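Local coordinates for protein peptidase S15/CocE/NonD (Thaumarchaeota archaeon SCGC AB-539-E09, PDB 4PF1) that acts as an aminopeptidase, probably a serine peptidase of the S15 (X-Pro dipeptidyl-peptidase) family with an alpha/beta-hydrolase fold, at residues V45-I50 and D105-Y110. Numbering follows the deposited sequence.
Sequences VKLNTI and DVRGKY
Asn-48 and Asp-105 join the two segments through both backbone and side chains. Asp-105 N donates to Asn-48 O (2.8 Å), while Asn-48 ND2 gives a nearly straight bond (165°) to Asp-105 OD2 at 2.9 Å. The two side chains run alongside each other in the same direction; Asp-105 OD2 lies in the amide plane of Asn-48, yet is itself met from above the carboxylate plane. Leu-47 adds an apolar contact, its CD2 lying 3.7 Å from CA of Arg-107. Farther along, Val-45 packs across the guanidinium of Arg-107, with CB 3.4 Å from NH2 and CG1 over one face. The Arg-107 chain is extended through chi1 and chi2 and then bends at chi3 (-74°), which brings the guanidinium against Val-45.

Second-shell partners fix these buried polar groups: Glu-72 takes another hydrogen bond from Asn-48 ND2, Ala-71 N binds Asp-105 OD1, and salt bridges to Asp-43 and Asp-136 hold Arg-107. Arg-107 and Gly-108 form the corners of a type II turn, closed by Lys-109 N to Val-106 O (3.2 Å). The contact lies where the chain leaves the end of strand 100-105 in the central alpha/beta-hydrolase sheet, beside its antiparallel neighbour 46-54, with strand 32-40 flanking the latter and helix 71-74 close by.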
loop_
_atom_site.group_PDB
_atom_site.type_symbol
_atom_site.label_atom_id
_atom_site.label_comp_id
_atom_site.label_asym_id
_atom_site.label_seq_id
_atom_site.Cartn_x
_atom_site.Cartn_y
_atom_site.Cartn_z
ATOM N N VAL A 45 -38.790 -32.241 -10.546
ATOM C CA VAL A 45 -38.125 -30.936 -10.418
ATOM C C VAL A 45 -36.664 -31.060 -10.916
ATOM O O VAL A 45 -35.970 -32.001 -10.539
ATOM C CB VAL A 45 -38.224 -30.417 -8.960
ATOM C CG1 VAL A 45 -37.416 -29.141 -8.761
ATOM C CG2 VAL A 45 -39.682 -30.198 -8.562
ATOM N N LYS A 46 -36.230 -30.143 -11.806
ATOM C CA LYS A 46 -34.896 -30.201 -12.415
ATOM C C LYS A 46 -33.879 -29.284 -11.718
ATOM O O LYS A 46 -34.178 -28.115 -11.454
ATOM C CB LYS A 46 -34.966 -29.862 -13.915
ATOM C CG LYS A 46 -35.748 -30.878 -14.738
ATOM C CD LYS A 46 -35.706 -30.545 -16.222
ATOM C CE LYS A 46 -36.956 -30.982 -16.944
ATOM N NZ LYS A 46 -38.087 -30.043 -16.706
ATOM N N LEU A 47 -32.664 -29.816 -11.455
ATOM C CA LEU A 47 -31.574 -29.067 -10.822
ATOM C C LEU A 47 -30.484 -28.726 -11.834
ATOM O O LEU A 47 -30.049 -29.599 -12.594
ATOM C CB LEU A 47 -30.954 -29.843 -9.631
ATOM C CG LEU A 47 -31.883 -30.279 -8.470
ATOM C CD1 LEU A 47 -31.066 -30.751 -7.282
ATOM C CD2 LEU A 47 -32.817 -29.152 -8.027
ATOM N N ASN A 48 -30.029 -27.457 -11.830
ATOM C CA ASN A 48 -28.982 -26.985 -12.730
ATOM C C ASN A 48 -27.632 -27.566 -12.312
ATOM O O ASN A 48 -27.187 -27.346 -11.182
ATOM C CB ASN A 48 -28.945 -25.459 -12.760
ATOM C CG ASN A 48 -28.055 -24.892 -13.831
ATOM O OD1 ASN A 48 -27.943 -25.437 -14.938
ATOM N ND2 ASN A 48 -27.410 -23.776 -13.528
ATOM N N THR A 49 -27.011 -28.357 -13.205
ATOM C CA THR A 49 -25.772 -29.066 -12.900
ATOM C C THR A 49 -24.672 -28.725 -13.915
ATOM O O THR A 49 -24.840 -28.940 -15.116
ATOM C CB THR A 49 -26.051 -30.575 -12.832
ATOM O OG1 THR A 49 -27.270 -30.793 -12.115
ATOM C CG2 THR A 49 -24.930 -31.347 -12.174
ATOM N N ILE A 50 -23.539 -28.211 -13.414
ATOM C CA ILE A 50 -22.395 -27.818 -14.239
ATOM C C ILE A 50 -21.309 -28.878 -14.111
ATOM O O ILE A 50 -20.731 -29.040 -13.037
ATOM C CB ILE A 50 -21.876 -26.392 -13.858
ATOM C CG1 ILE A 50 -23.028 -25.333 -13.771
ATOM C CG2 ILE A 50 -20.721 -25.933 -14.767
ATOM C CD1 ILE A 50 -24.032 -25.262 -14.993
ATOM N N ASP A 105 -26.623 -26.315 -8.622
ATOM C CA ASP A 105 -27.465 -25.384 -7.879
ATOM C C ASP A 105 -28.436 -26.202 -7.044
ATOM O O ASP A 105 -29.106 -27.091 -7.586
ATOM C CB ASP A 105 -28.238 -24.439 -8.828
ATOM C CG ASP A 105 -27.416 -23.363 -9.522
ATOM O OD1 ASP A 105 -26.530 -22.773 -8.862
ATOM O OD2 ASP A 105 -27.727 -23.044 -10.690
ATOM N N VAL A 106 -28.478 -25.962 -5.720
ATOM C CA VAL A 106 -29.415 -26.675 -4.844
ATOM C C VAL A 106 -30.850 -26.284 -5.230
ATOM O O VAL A 106 -31.053 -25.240 -5.862
ATOM C CB VAL A 106 -29.150 -26.447 -3.327
ATOM C CG1 VAL A 106 -27.772 -26.962 -2.916
ATOM C CG2 VAL A 106 -29.331 -24.980 -2.937
ATOM N N ARG A 107 -31.832 -27.120 -4.861
ATOM C CA ARG A 107 -33.250 -26.887 -5.142
ATOM C C ARG A 107 -33.676 -25.465 -4.747
ATOM O O ARG A 107 -33.336 -24.991 -3.657
ATOM C CB ARG A 107 -34.107 -27.931 -4.402
ATOM C CG ARG A 107 -35.581 -27.946 -4.790
ATOM C CD ARG A 107 -36.350 -28.973 -3.977
ATOM N NE ARG A 107 -36.069 -30.345 -4.417
ATOM C CZ ARG A 107 -36.897 -31.075 -5.157
ATOM N NH1 ARG A 107 -36.563 -32.309 -5.515
ATOM N NH2 ARG A 107 -38.072 -30.587 -5.527
ATOM N N GLY A 108 -34.363 -24.793 -5.666
ATOM C CA GLY A 108 -34.905 -23.456 -5.458
ATOM C C GLY A 108 -33.956 -22.285 -5.629
ATOM O O GLY A 108 -34.368 -21.139 -5.424
ATOM N N LYS A 109 -32.681 -22.542 -5.999
ATOM C CA LYS A 109 -31.705 -21.463 -6.160
ATOM C C LYS A 109 -31.180 -21.337 -7.581
ATOM O O LYS A 109 -30.889 -22.341 -8.237
ATOM C CB LYS A 109 -30.519 -21.618 -5.181
ATOM C CG LYS A 109 -30.832 -21.237 -3.715
ATOM C CD LYS A 109 -31.488 -19.843 -3.535
ATOM C CE LYS A 109 -30.563 -18.687 -3.864
ATOM N NZ LYS A 109 -31.314 -17.429 -4.074
ATOM N N TYR A 110 -31.035 -20.070 -8.033
ATOM C CA TYR A 110 -30.480 -19.637 -9.316
ATOM C C TYR A 110 -31.055 -20.398 -10.531
ATOM O O TYR A 110 -32.181 -20.120 -10.940
ATOM C CB TYR A 110 -28.942 -19.710 -9.293
ATOM C CG TYR A 110 -28.304 -18.630 -8.444
ATOM C CD1 TYR A 110 -28.006 -17.380 -8.978
ATOM C CD2 TYR A 110 -28.014 -18.852 -7.100
ATOM C CE1 TYR A 110 -27.428 -16.378 -8.202
ATOM C CE2 TYR A 110 -27.421 -17.862 -6.315
ATOM C CZ TYR A 110 -27.125 -16.627 -6.873
ATOM O OH TYR A 110 -26.539 -15.648 -6.112
#